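Local coordinates for protein FI20010p1 (PDB 7CFB) that probably helps to assemble the piRNA amplification complex in Drosophila gene silencing, through an extended Tudor domain of Krimper, at residues I76-V79 and Q83-L86; N107-I112 and T141-P146. All blocks are in the same frame, centred on the assembly; numbering follows the deposited sequence.

Both interactions lie in the first Tudor domain of Krimper, with centres about 8 Å apart, and they share a packed boundary. Interaction 1 folds the segment after helix 74-80 back against that helix; interaction 2, later in the chain, bridges strands 108-117 and 142-144. Three side chains from the segments of interaction 1 make the join. V79 CG1 lies 3.6 Å from I109 CG2, I76 CD1 lies 3.5 Å from R111 NH2, and L86 CD2 is 3.6 Å from P146 CD. V79 and L86 therefore take part in the local turn and also touch the segments of interaction 2. The structure is of the apo form, so neither contact can be tied to a bound ligand.

Interaction 1: residues I76-V79 and Q83-L86; sequences IKKV and QLPL
The side-chain amide of Q83 meets K78 through its oxygen. OE1 lies 3.6 Å from K78 CG, a carbon nearer the amide plane than K78 CA, which sits well to one side of it. The two chains cross at about a right angle. The backbone closes the turn: Q83 N donates to K78 O over 2.9 Å, with an N-H...O angle of 156°. The bond spans five residues, one more than an alpha-helical bond, and occupies a carbonyl in the last turn of the helix. Water 1 adds a second link, donating to V79 O at 2.9 Å and to L84 O at 2.6 Å. Apolar contacts continue from K78 to L86. L84 CG rests 3.8 Å from K78 CB, while V79, with CG1 anti to its backbone N (chi1 163°), splits its methyls: CG1 is 3.9 Å from L86 CD1 and CG2 is 4.1 Å from L84 CD1. K78 bends at its far end to bring NZ into a salt bridge with D74. Together the contact joins helix 74-80 to the lead-in of strand 87-89, with I149 of helix 147-150 touching both V79 and L84.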
# COMPACT_ATOMS: atom_id res chain seq x y z
N ILE A 76 9.17 8.12 -0.65
CA ILE A 76 7.73 7.74 -0.66
C ILE A 76 7.03 8.54 0.43
O ILE A 76 6.00 9.08 0.16
CB ILE A 76 7.54 6.23 -0.43
CG1 ILE A 76 8.30 5.39 -1.45
CG2 ILE A 76 6.07 5.90 -0.37
CD1 ILE A 76 8.56 3.99 -0.99
N LYS A 77 7.66 8.66 1.59
CA LYS A 77 7.07 9.42 2.71
C LYS A 77 6.87 10.88 2.29
O LYS A 77 5.84 11.41 2.57
CB LYS A 77 7.98 9.32 3.93
CG LYS A 77 8.24 7.91 4.44
CD LYS A 77 8.89 7.91 5.79
CE LYS A 77 10.07 6.98 5.92
NZ LYS A 77 10.39 6.69 7.33
N LYS A 78 7.83 11.46 1.60
CA LYS A 78 7.74 12.86 1.13
C LYS A 78 6.57 13.01 0.16
O LYS A 78 5.90 14.00 0.24
CB LYS A 78 9.05 13.31 0.49
CG LYS A 78 10.13 13.75 1.44
CD LYS A 78 11.28 14.37 0.68
CE LYS A 78 12.59 14.44 1.44
NZ LYS A 78 12.40 14.69 2.88
N VAL A 79 6.38 12.08 -0.76
CA VAL A 79 5.23 12.13 -1.70
C VAL A 79 3.93 12.00 -0.91
O VAL A 79 3.01 12.73 -1.17
CB VAL A 79 5.32 11.03 -2.76
CG1 VAL A 79 3.99 10.80 -3.45
CG2 VAL A 79 6.40 11.32 -3.76
N GLN A 83 4.96 16.72 0.18
CA GLN A 83 6.17 17.55 0.32
C GLN A 83 6.91 17.61 -1.02
O GLN A 83 7.92 18.27 -1.05
CB GLN A 83 7.04 17.03 1.46
CG GLN A 83 6.38 17.13 2.82
CD GLN A 83 7.15 16.43 3.91
OE1 GLN A 83 8.14 15.77 3.67
NE2 GLN A 83 6.68 16.54 5.13
N LEU A 84 6.46 16.89 -2.05
CA LEU A 84 7.09 16.95 -3.39
C LEU A 84 6.04 17.15 -4.46
O LEU A 84 5.08 16.45 -4.46
CB LEU A 84 7.84 15.66 -3.72
CG LEU A 84 8.98 15.21 -2.82
CD1 LEU A 84 9.57 13.94 -3.37
CD2 LEU A 84 10.06 16.26 -2.73
N PRO A 85 6.18 18.11 -5.38
CA PRO A 85 5.24 18.26 -6.47
C PRO A 85 5.40 17.10 -7.46
O PRO A 85 6.46 16.60 -7.61
CB PRO A 85 5.63 19.59 -7.12
CG PRO A 85 7.04 19.78 -6.72
CD PRO A 85 7.20 19.13 -5.37
N LEU A 86 4.31 16.72 -8.12
CA LEU A 86 4.33 15.63 -9.10
C LEU A 86 3.57 16.07 -10.35
O LEU A 86 2.73 16.89 -10.25
CB LEU A 86 3.65 14.40 -8.50
CG LEU A 86 4.33 13.71 -7.33
CD1 LEU A 86 3.45 12.59 -6.83
CD2 LEU A 86 5.67 13.17 -7.73
O HOH W 1 3.56 14.82 -3.07

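Interaction 2: residues N107-I112 and T141-P146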
# COMPACT_ATOMS: atom_id res chain seq x y z
N ASN A 107 -5.99 14.43 1.99
CA ASN A 107 -4.75 15.11 1.54
C ASN A 107 -3.48 14.25 1.59
O ASN A 107 -2.48 14.75 2.06
CB ASN A 107 -4.60 16.47 2.23
CG ASN A 107 -3.92 17.48 1.34
OD1 ASN A 107 -4.01 17.41 0.12
ND2 ASN A 107 -3.21 18.40 1.96
N ILE A 108 -3.52 13.01 1.13
CA ILE A 108 -2.26 12.21 1.06
C ILE A 108 -2.15 11.62 -0.34
O ILE A 108 -3.13 11.53 -1.01
CB ILE A 108 -2.15 11.13 2.14
CG1 ILE A 108 -3.04 9.92 1.86
CG2 ILE A 108 -2.36 11.69 3.52
CD1 ILE A 108 -2.55 8.68 2.50
N ILE A 109 -0.93 11.33 -0.78
CA ILE A 109 -0.72 10.74 -2.12
C ILE A 109 0.02 9.42 -1.94
O ILE A 109 1.11 9.41 -1.41
CB ILE A 109 0.03 11.73 -3.02
CG1 ILE A 109 -0.80 12.98 -3.29
CG2 ILE A 109 0.48 11.05 -4.28
CD1 ILE A 109 -0.11 13.97 -4.17
N THR A 110 -0.57 8.34 -2.44
CA THR A 110 0.01 7.00 -2.23
C THR A 110 0.31 6.30 -3.55
O THR A 110 -0.34 6.59 -4.51
CB THR A 110 -0.94 6.18 -1.37
OG1 THR A 110 -0.26 5.08 -0.79
CG2 THR A 110 -2.16 5.72 -2.12
N ARG A 111 1.27 5.37 -3.53
CA ARG A 111 1.70 4.59 -4.71
C ARG A 111 0.63 3.56 -5.04
O ARG A 111 0.08 3.00 -4.14
CB ARG A 111 3.11 4.01 -4.54
CG ARG A 111 4.17 5.04 -4.24
CD ARG A 111 5.56 4.54 -4.54
NE ARG A 111 5.88 3.45 -3.66
CZ ARG A 111 6.82 2.56 -3.86
NH1 ARG A 111 7.57 2.62 -4.93
NH2 ARG A 111 6.99 1.61 -2.99
N ILE A 112 0.38 3.36 -6.31
CA ILE A 112 -0.71 2.50 -6.79
C ILE A 112 -0.30 1.83 -8.09
O ILE A 112 0.52 2.37 -8.78
CB ILE A 112 -1.96 3.39 -7.00
CG1 ILE A 112 -3.24 2.61 -7.27
CG2 ILE A 112 -1.69 4.49 -8.01
CD1 ILE A 112 -4.44 3.44 -7.55
N THR A 141 -7.66 11.66 -9.32
CA THR A 141 -6.54 12.56 -9.65
C THR A 141 -5.27 11.74 -9.47
O THR A 141 -5.00 11.35 -8.36
CB THR A 141 -6.51 13.72 -8.67
OG1 THR A 141 -7.66 14.50 -8.96
CG2 THR A 141 -5.27 14.57 -8.81
N ILE A 142 -4.51 11.55 -10.54
CA ILE A 142 -3.31 10.67 -10.51
C ILE A 142 -2.08 11.41 -11.01
O ILE A 142 -2.21 12.33 -11.79
CB ILE A 142 -3.58 9.39 -11.32
CG1 ILE A 142 -3.80 9.68 -12.79
CG2 ILE A 142 -4.73 8.62 -10.73
CD1 ILE A 142 -3.47 8.55 -13.67
N PHE A 143 -0.91 10.96 -10.57
CA PHE A 143 0.38 11.58 -10.93
C PHE A 143 1.43 10.54 -11.26
O PHE A 143 1.32 9.40 -10.87
CB PHE A 143 0.94 12.32 -9.73
CG PHE A 143 -0.03 13.23 -9.04
CD1 PHE A 143 -0.27 14.49 -9.53
CD2 PHE A 143 -0.69 12.82 -7.91
CE1 PHE A 143 -1.15 15.33 -8.89
CE2 PHE A 143 -1.58 13.66 -7.27
CZ PHE A 143 -1.79 14.92 -7.75
N LYS A 144 2.42 11.00 -12.02
CA LYS A 144 3.63 10.27 -12.41
C LYS A 144 4.66 10.41 -11.29
O LYS A 144 4.76 11.46 -10.71
CB LYS A 144 4.20 10.85 -13.70
CG LYS A 144 5.37 10.07 -14.27
CD LYS A 144 6.40 10.96 -14.89
CE LYS A 144 6.44 10.82 -16.39
NZ LYS A 144 7.25 9.64 -16.78
N LEU A 145 5.31 9.33 -10.93
CA LEU A 145 6.33 9.45 -9.89
C LEU A 145 7.67 9.65 -10.57
O LEU A 145 7.84 9.17 -11.64
CB LEU A 145 6.39 8.14 -9.11
CG LEU A 145 5.23 7.85 -8.18
CD1 LEU A 145 5.23 6.39 -7.85
CD2 LEU A 145 5.33 8.68 -6.93
N PRO A 146 8.63 10.34 -9.95
CA PRO A 146 9.97 10.40 -10.47
C PRO A 146 10.51 8.96 -10.38
O PRO A 146 10.29 8.28 -9.43
CB PRO A 146 10.70 11.37 -9.55
CG PRO A 146 9.85 11.44 -8.34
CD PRO A 146 8.44 11.19 -8.80
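I109 and F143 form the tight part of this contact, with the terminal methyl CD1 of I109 only 3.4 Å from F143 CE2. The methyl approaches the ring obliquely, and the two side chains cross at about a right angle. With CG1 beside its backbone N (chi1 -65°) and the chain extended beyond it (chi2 180°), the isoleucine brings its tip to that side of the ring. Further along, the fit is looser: L145 CD1 lies 3.8 Å from R111 CD and 4.0 Å from R111 CG, so the leucine meets the aliphatic part of the arginine; the exposed side lies at K144. The backbones stay well apart, 8.8 Å between the CA atoms of I109 and I142, because strand 99-103 lies between 108-117 and 142-144. Side chains thus span a strand's width on one antiparallel sheet, consistent with the SH3-like core of a Tudor domain. What meets between the segments is carbon against carbon, while the arginine head looks elsewhere: R111 NE pairs with D129, and NH1 and NH2 bond to the carbonyls of L152 and P153. These partners probably stabilise its buried positive charge and keep its methylenes in place against L145.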